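Local coordinates for protein similar to yteR (Bacilus subtilis) (Clostridium acetobutylicum, PDB 4WU0) that probably hydrolyses unsaturated rhamnogalacturonan fragments released from pectin, as a member of glycoside hydrolase family GH105, at residues Gln2-Ser5 with Lys6-Ala9; Tyr249-Leu252 with Asp253-Glu256; Glu293-Lys296 with Gly297-Asn300. One frame throughout, in Å; residues are numbered along the deposited sequence.

Contact 1: Gln2-Ser5 with Lys6-Ala9; sequences QKYS and KLMA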
loop_
_atom_site.group_PDB
_atom_site.type_symbol
_atom_site.label_atom_id
_atom_site.label_comp_id
_atom_site.label_asym_id
_atom_site.label_seq_id
_atom_site.Cartn_x
_atom_site.Cartn_y
_atom_site.Cartn_z
ATOM N N GLN A 2 -10.090 -6.916 -22.739
ATOM C CA GLN A 2 -9.648 -8.026 -21.886
ATOM C C GLN A 2 -9.523 -7.564 -20.435
ATOM O O GLN A 2 -8.807 -6.612 -20.164
ATOM C CB GLN A 2 -8.302 -8.555 -22.372
ATOM C CG GLN A 2 -7.672 -9.589 -21.448
ATOM C CD GLN A 2 -6.695 -10.521 -22.162
ATOM O OE1 GLN A 2 -5.639 -10.099 -22.637
ATOM N NE2 GLN A 2 -7.052 -11.798 -22.235
ATOM N N LYS A 3 -10.215 -8.237 -19.512
ATOM C CA LYS A 3 -10.257 -7.788 -18.122
ATOM C C LYS A 3 -9.136 -8.452 -17.341
ATOM O O LYS A 3 -9.219 -9.622 -16.931
ATOM C CB LYS A 3 -11.620 -8.057 -17.497
ATOM C CG LYS A 3 -12.739 -7.321 -18.245
ATOM C CD LYS A 3 -14.085 -7.402 -17.563
ATOM C CE LYS A 3 -14.161 -6.526 -16.326
ATOM N NZ LYS A 3 -15.589 -6.306 -15.899
ATOM N N TYR A 4 -8.079 -7.680 -17.137
ATOM C CA TYR A 4 -6.901 -8.180 -16.455
ATOM C C TYR A 4 -7.133 -8.483 -14.988
ATOM O O TYR A 4 -6.366 -9.247 -14.393
ATOM C CB TYR A 4 -5.718 -7.218 -16.617
ATOM C CG TYR A 4 -5.075 -7.315 -17.983
ATOM C CD1 TYR A 4 -5.549 -6.577 -19.046
ATOM C CD2 TYR A 4 -4.014 -8.167 -18.198
ATOM C CE1 TYR A 4 -4.983 -6.682 -20.307
ATOM C CE2 TYR A 4 -3.429 -8.272 -19.449
ATOM C CZ TYR A 4 -3.921 -7.525 -20.493
ATOM O OH TYR A 4 -3.349 -7.632 -21.728
ATOM N N SER A 5 -8.170 -7.915 -14.367
ATOM C CA SER A 5 -8.372 -8.223 -12.942
ATOM C C SER A 5 -8.656 -9.720 -12.758
ATOM O O SER A 5 -8.063 -10.403 -11.898
ATOM C CB SER A 5 -9.503 -7.379 -12.313
ATOM O OG SER A 5 -10.733 -7.640 -12.940
ATOM N N LYS A 6 -9.541 -10.238 -13.593
ATOM C CA LYS A 6 -9.886 -11.663 -13.528
ATOM C C LYS A 6 -8.741 -12.538 -14.048
ATOM O O LYS A 6 -8.422 -13.577 -13.466
ATOM C CB LYS A 6 -11.151 -11.948 -14.328
ATOM C CG LYS A 6 -11.525 -13.425 -14.372
ATOM C CD LYS A 6 -12.822 -13.655 -15.159
ATOM C CE LYS A 6 -13.220 -15.121 -15.134
ATOM N NZ LYS A 6 -14.492 -15.322 -15.888
ATOM N N LEU A 7 -8.123 -12.126 -15.144
ATOM C CA LEU A 7 -7.043 -12.907 -15.707
ATOM C C LEU A 7 -5.905 -13.038 -14.695
ATOM O O LEU A 7 -5.333 -14.103 -14.529
ATOM C CB LEU A 7 -6.540 -12.285 -17.019
ATOM C CG LEU A 7 -5.412 -13.032 -17.735
ATOM C CD1 LEU A 7 -5.774 -14.480 -18.047
ATOM C CD2 LEU A 7 -4.986 -12.299 -19.010
ATOM N N MET A 8 -5.553 -11.947 -14.028
ATOM C CA MET A 8 -4.514 -12.022 -13.018
ATOM C C MET A 8 -4.928 -12.842 -11.804
ATOM O O MET A 8 -4.125 -13.600 -11.262
ATOM C CB MET A 8 -4.092 -10.633 -12.573
ATOM C CG MET A 8 -2.962 -10.666 -11.576
ATOM S SD MET A 8 -1.524 -11.561 -12.206
ATOM C CE MET A 8 -0.759 -10.173 -12.958
ATOM N N ALA A 9 -6.162 -12.658 -11.339
ATOM C CA ALA A 9 -6.665 -13.452 -10.222
ATOM C C ALA A 9 -6.571 -14.942 -10.549
ATOM O O ALA A 9 -6.102 -15.739 -9.741
ATOM C CB ALA A 9 -8.118 -13.067 -9.893
#
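K6 follows the main chain of S5 into the first turn of helix 4-14, and its CB rests 4.0 Å from K3 O. Its side chain runs fully extended and touches W40; the long aliphatic part can lie against the tryptophan while its end leads away. K3 makes a cation-pi contact with the same residue. S5 is buried, its OG hydrogen-bonded to E359 and to the indole N-H of W40, so this hydroxyl is satisfied from neighbouring helices.

L7 gives its N-H to K3 O, the N-cap carbonyl, over 3.3 Å in a nearly straight bond (168°) lying in the carbonyl plane. CG of L7 stands anti to the backbone N (chi1 -179°), and its branch CD2 meets the amide of Q2, 3.9 Å from Q2 NE2, and, more loosely and obliquely, the Y4 ring, with CD2 of Y4 4.3 Å away. Q2 CG sits over one face of that ring, toward the rim. Helix 4-14 belongs to the helical fold of the six-hairpin glycosidases, an (alpha/alpha)6 barrel.

M8 N binds Y4 O at 2.8 Å, and M8 CB comes within 3.2 Å of the same oxygen. Bends at chi2 and chi3 turn its slender thioether among I311, L313, L348, F351 and L352.

A9 N binds S5 O at 3.0 Å; its single methyl is small enough to pack against V37 of helix 25-41.

Contact 2: Tyr249-Leu252 with Asp253-Glu256; sequences YQVL and DEGE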
loop_
_atom_site.group_PDB
_atom_site.type_symbol
_atom_site.label_atom_id
_atom_site.label_comp_id
_atom_site.label_asym_id
_atom_site.label_seq_id
_atom_site.Cartn_x
_atom_site.Cartn_y
_atom_site.Cartn_z
ATOM N N TYR A 249 9.902 4.867 -12.002
ATOM C CA TYR A 249 11.148 4.234 -11.588
ATOM C C TYR A 249 11.197 3.867 -10.121
ATOM O O TYR A 249 10.526 4.479 -9.279
ATOM C CB TYR A 249 12.314 5.168 -11.868
ATOM C CG TYR A 249 12.659 5.284 -13.322
ATOM C CD1 TYR A 249 13.520 4.375 -13.909
ATOM C CD2 TYR A 249 12.123 6.303 -14.106
ATOM C CE1 TYR A 249 13.848 4.474 -15.235
ATOM C CE2 TYR A 249 12.454 6.405 -15.429
ATOM C CZ TYR A 249 13.294 5.475 -15.988
ATOM O OH TYR A 249 13.626 5.562 -17.322
ATOM N N GLN A 250 12.018 2.864 -9.822
ATOM C CA GLN A 250 12.349 2.484 -8.441
ATOM C C GLN A 250 12.815 3.673 -7.598
ATOM O O GLN A 250 12.300 3.887 -6.495
ATOM C CB GLN A 250 13.433 1.395 -8.486
ATOM C CG GLN A 250 14.147 1.068 -7.206
ATOM C CD GLN A 250 13.363 0.111 -6.327
ATOM O OE1 GLN A 250 12.138 0.039 -6.416
ATOM N NE2 GLN A 250 14.057 -0.579 -5.430
ATOM N N VAL A 251 13.785 4.436 -8.100
ATOM C CA VAL A 251 14.171 5.705 -7.478
ATOM C C VAL A 251 13.559 6.805 -8.363
ATOM O O VAL A 251 14.010 7.061 -9.484
ATOM C CB VAL A 251 15.685 5.866 -7.323
ATOM C CG1 VAL A 251 16.014 7.189 -6.621
ATOM C CG2 VAL A 251 16.254 4.701 -6.540
ATOM N N LEU A 252 12.481 7.403 -7.871
ATOM C CA LEU A 252 11.511 8.092 -8.731
ATOM C C LEU A 252 12.059 9.207 -9.610
ATOM O O LEU A 252 11.633 9.363 -10.762
ATOM C CB LEU A 252 10.386 8.680 -7.872
ATOM C CG LEU A 252 9.393 7.652 -7.343
ATOM C CD1 LEU A 252 8.549 8.209 -6.181
ATOM C CD2 LEU A 252 8.500 7.165 -8.451
ATOM N N ASP A 253 12.959 10.005 -9.042
ATOM C CA ASP A 253 13.447 11.205 -9.700
ATOM C C ASP A 253 14.803 11.037 -10.373
ATOM O O ASP A 253 15.371 12.020 -10.829
ATOM C CB ASP A 253 13.527 12.361 -8.695
ATOM C CG ASP A 253 14.519 12.101 -7.576
ATOM O OD1 ASP A 253 14.728 10.916 -7.249
ATOM O OD2 ASP A 253 15.062 13.084 -7.002
ATOM N N GLU A 254 15.317 9.810 -10.434
ATOM C CA GLU A 254 16.653 9.556 -10.958
ATOM C C GLU A 254 16.613 8.633 -12.173
ATOM O O GLU A 254 17.456 7.742 -12.316
ATOM C CB GLU A 254 17.532 8.946 -9.864
ATOM C CG GLU A 254 17.667 9.865 -8.648
ATOM C CD GLU A 254 19.052 10.373 -8.392
ATOM O OE1 GLU A 254 19.898 10.335 -9.306
ATOM O OE2 GLU A 254 19.287 10.828 -7.251
ATOM N N GLY A 255 15.628 8.832 -13.045
ATOM C CA GLY A 255 15.422 7.927 -14.166
ATOM C C GLY A 255 16.593 7.760 -15.129
ATOM O O GLY A 255 16.708 6.736 -15.791
ATOM N N GLU A 256 17.452 8.767 -15.217
ATOM C CA GLU A 256 18.585 8.733 -16.151
ATOM C C GLU A 256 19.806 8.017 -15.570
ATOM O O GLU A 256 20.803 7.854 -16.249
ATOM C CB GLU A 256 19.000 10.154 -16.540
ATOM C CG GLU A 256 18.141 10.814 -17.596
ATOM C CD GLU A 256 18.803 12.067 -18.158
ATOM O OE1 GLU A 256 19.399 11.989 -19.257
ATOM O OE2 GLU A 256 18.744 13.125 -17.494
HETATM O O HOH W 1 13.004 10.184 -12.936
#
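G255 sets its CA squarely over one face of the Y249 ring, a CH-pi contact beside a type I beta turn that runs from V251 to E254. From G255 CA to the centroid of the Y249 ring is 3.6 Å, only 10° off the ring normal, so a main-chain C-H group sits over the middle of the ring; having no CB, glycine can come this close. With Y249 CG anti to its carbonyl carbon, chi1 of -73° turns the ring's face onto G255.

The turn is closed by E254 N, which donates to V251 O at 3.2 Å. That bond is straight at the hydrogen (166°), yet the donor stands well above the carbonyl plane. The side chains of V251 and E254 lie side by side and point the same way, bringing V251 CG1 to 3.7 Å from E254 CG: one methyl of the beta-branched valine meets CG of the glutamate, whose carboxylate bends off toward R257 in a long, weak ion pair.

Further out, N260 ND2 is hydrogen-bonded to both V251 O and E254 O, tying the turn to the next part of this loop between helices 223-240 and 264-279. V251 and L252, both buried and apolar, pack on F332 and Y335 and on L237 respectively. A water bridges the two sides, donating to L252 O at 2.7 Å and accepting from G255 N at 3.0 Å.

Contact 3: Glu293-Lys296 with Gly297-Asn300; sequences EAYK and GLIN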
loop_
_atom_site.group_PDB
_atom_site.type_symbol
_atom_site.label_atom_id
_atom_site.label_comp_id
_atom_site.label_asym_id
_atom_site.label_seq_id
_atom_site.Cartn_x
_atom_site.Cartn_y
_atom_site.Cartn_z
ATOM N N GLU A 293 -3.664 5.802 -19.954
ATOM C CA GLU A 293 -2.399 5.580 -20.648
ATOM C C GLU A 293 -1.363 4.938 -19.726
ATOM O O GLU A 293 -0.623 4.030 -20.127
ATOM C CB GLU A 293 -1.900 6.918 -21.190
ATOM C CG GLU A 293 -0.604 6.881 -21.890
ATOM C CD GLU A 293 -0.175 8.273 -22.349
ATOM O OE1 GLU A 293 -0.077 9.192 -21.487
ATOM O OE2 GLU A 293 0.058 8.443 -23.566
ATOM N N ALA A 294 -1.334 5.381 -18.478
ATOM C CA ALA A 294 -0.401 4.829 -17.504
ATOM C C ALA A 294 -0.748 3.374 -17.197
ATOM O O ALA A 294 0.147 2.529 -17.078
ATOM C CB ALA A 294 -0.382 5.671 -16.210
ATOM N N TYR A 295 -2.041 3.082 -17.068
ATOM C CA TYR A 295 -2.483 1.715 -16.889
ATOM C C TYR A 295 -2.013 0.831 -18.030
ATOM O O TYR A 295 -1.486 -0.257 -17.805
ATOM C CB TYR A 295 -4.004 1.605 -16.763
ATOM C CG TYR A 295 -4.397 0.168 -16.577
ATOM C CD1 TYR A 295 -4.226 -0.463 -15.356
ATOM C CD2 TYR A 295 -4.888 -0.584 -17.632
ATOM C CE1 TYR A 295 -4.539 -1.797 -15.201
ATOM C CE2 TYR A 295 -5.203 -1.918 -17.478
ATOM C CZ TYR A 295 -5.026 -2.520 -16.259
ATOM O OH TYR A 295 -5.362 -3.852 -16.115
ATOM N N LYS A 296 -2.225 1.260 -19.266
ATOM C CA LYS A 296 -1.771 0.470 -20.394
ATOM C C LYS A 296 -0.240 0.302 -20.372
ATOM O O LYS A 296 0.294 -0.729 -20.783
ATOM C CB LYS A 296 -2.260 1.097 -21.700
ATOM C CG LYS A 296 -3.730 0.758 -21.947
ATOM C CD LYS A 296 -4.223 1.187 -23.295
ATOM C CE LYS A 296 -4.210 2.684 -23.374
ATOM N NZ LYS A 296 -4.842 3.216 -24.620
ATOM N N GLY A 297 0.454 1.300 -19.833
ATOM C CA GLY A 297 1.885 1.202 -19.631
ATOM C C GLY A 297 2.280 0.093 -18.677
ATOM O O GLY A 297 3.303 -0.557 -18.850
ATOM N N LEU A 298 1.484 -0.137 -17.641
ATOM C CA LEU A 298 1.758 -1.270 -16.756
ATOM C C LEU A 298 1.761 -2.594 -17.538
ATOM O O LEU A 298 2.607 -3.471 -17.336
ATOM C CB LEU A 298 0.696 -1.356 -15.668
ATOM C CG LEU A 298 0.472 -0.170 -14.755
ATOM C CD1 LEU A 298 -0.686 -0.486 -13.828
ATOM C CD2 LEU A 298 1.719 0.092 -13.954
ATOM N N ILE A 299 0.772 -2.773 -18.391
ATOM C CA ILE A 299 0.653 -3.995 -19.178
ATOM C C ILE A 299 1.844 -4.119 -20.114
ATOM O O ILE A 299 2.470 -5.191 -20.225
ATOM C CB ILE A 299 -0.626 -3.993 -20.035
ATOM C CG1 ILE A 299 -1.875 -3.778 -19.171
ATOM C CG2 ILE A 299 -0.748 -5.269 -20.856
ATOM C CD1 ILE A 299 -2.094 -4.799 -18.112
ATOM N N ASN A 300 2.138 -3.031 -20.827
ATOM C CA ASN A 300 3.234 -3.047 -21.788
ATOM C C ASN A 300 4.584 -3.378 -21.129
ATOM O O ASN A 300 5.364 -4.170 -21.650
ATOM C CB ASN A 300 3.348 -1.697 -22.504
ATOM C CG ASN A 300 2.174 -1.413 -23.415
ATOM O OD1 ASN A 300 1.488 -2.328 -23.872
ATOM N ND2 ASN A 300 1.949 -0.132 -23.702
#
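Y295 O receives two backbone N-H groups of the alpha-helix 288-302, both weakly: L298 N lies 3.0 Å from Y295 O but at a sharp 122°, whereas I299 N approaches the same oxygen more directly from 3.4 Å. L298 N divides its hydrogen, for it also bonds A294 O at 3.0 Å, the regular i to i+4 bond. Just before this shared place the helix is regular, with G297 N bound to E293 O.

The Y295 side chain stands out from the helix, its CG anti to the backbone N (chi1 -180°), and leans toward the next turn, where L298 and I299 come up to the ring. L298 crosses it at about a right angle and puts CD1 3.9 Å from Y295 CD1; I299 crosses it obliquely and brings its own CD1 3.9 Å from Y295 OH. Leucine and isoleucine suit these places because their branched, flexible-ended chains bring one methyl to the CD1 side of the ring and another to its hydroxyl end. Y295 OH itself is hydrogen-bonded to S355 OG. Y358 stacks on the ring from the same C-terminal helix, 345-360, and F351 of that helix touches both Y295 and I299. L298 turns instead toward S267 and S268 of helix 264-279.

On the exposed side, N300 N binds K296 O in a nearly straight bond (167°), and the asparagine side chain curls back so that N300 CG rests 3.3 Å from K296 O.

How the contacts relate
Contacts 1 and 3 are neighbours, their centres about 14 Å apart, and they touch where helix 4-14 meets helix 288-302: Y4 CB lies 3.4 Å from Y295 OH, and Y4 OH 3.6 Å from I299 CG2. Both also lean on helix 345-360, sharing F351. Contact 2 stands apart in a loop, its nearest atoms about 18 Å from contact 1 and about 10 Å from contact 3. All three are partly buried: S5, M8 and A9, like A294, Y295 and L298, face neighbouring helices, and contact 2 buries V251 and L252. Helical hydrogen bonds run through contacts 1 and 3; within its own segments the loop has one turn bond, a bridging water and a CH-pi contact, with N260 bonded from outside.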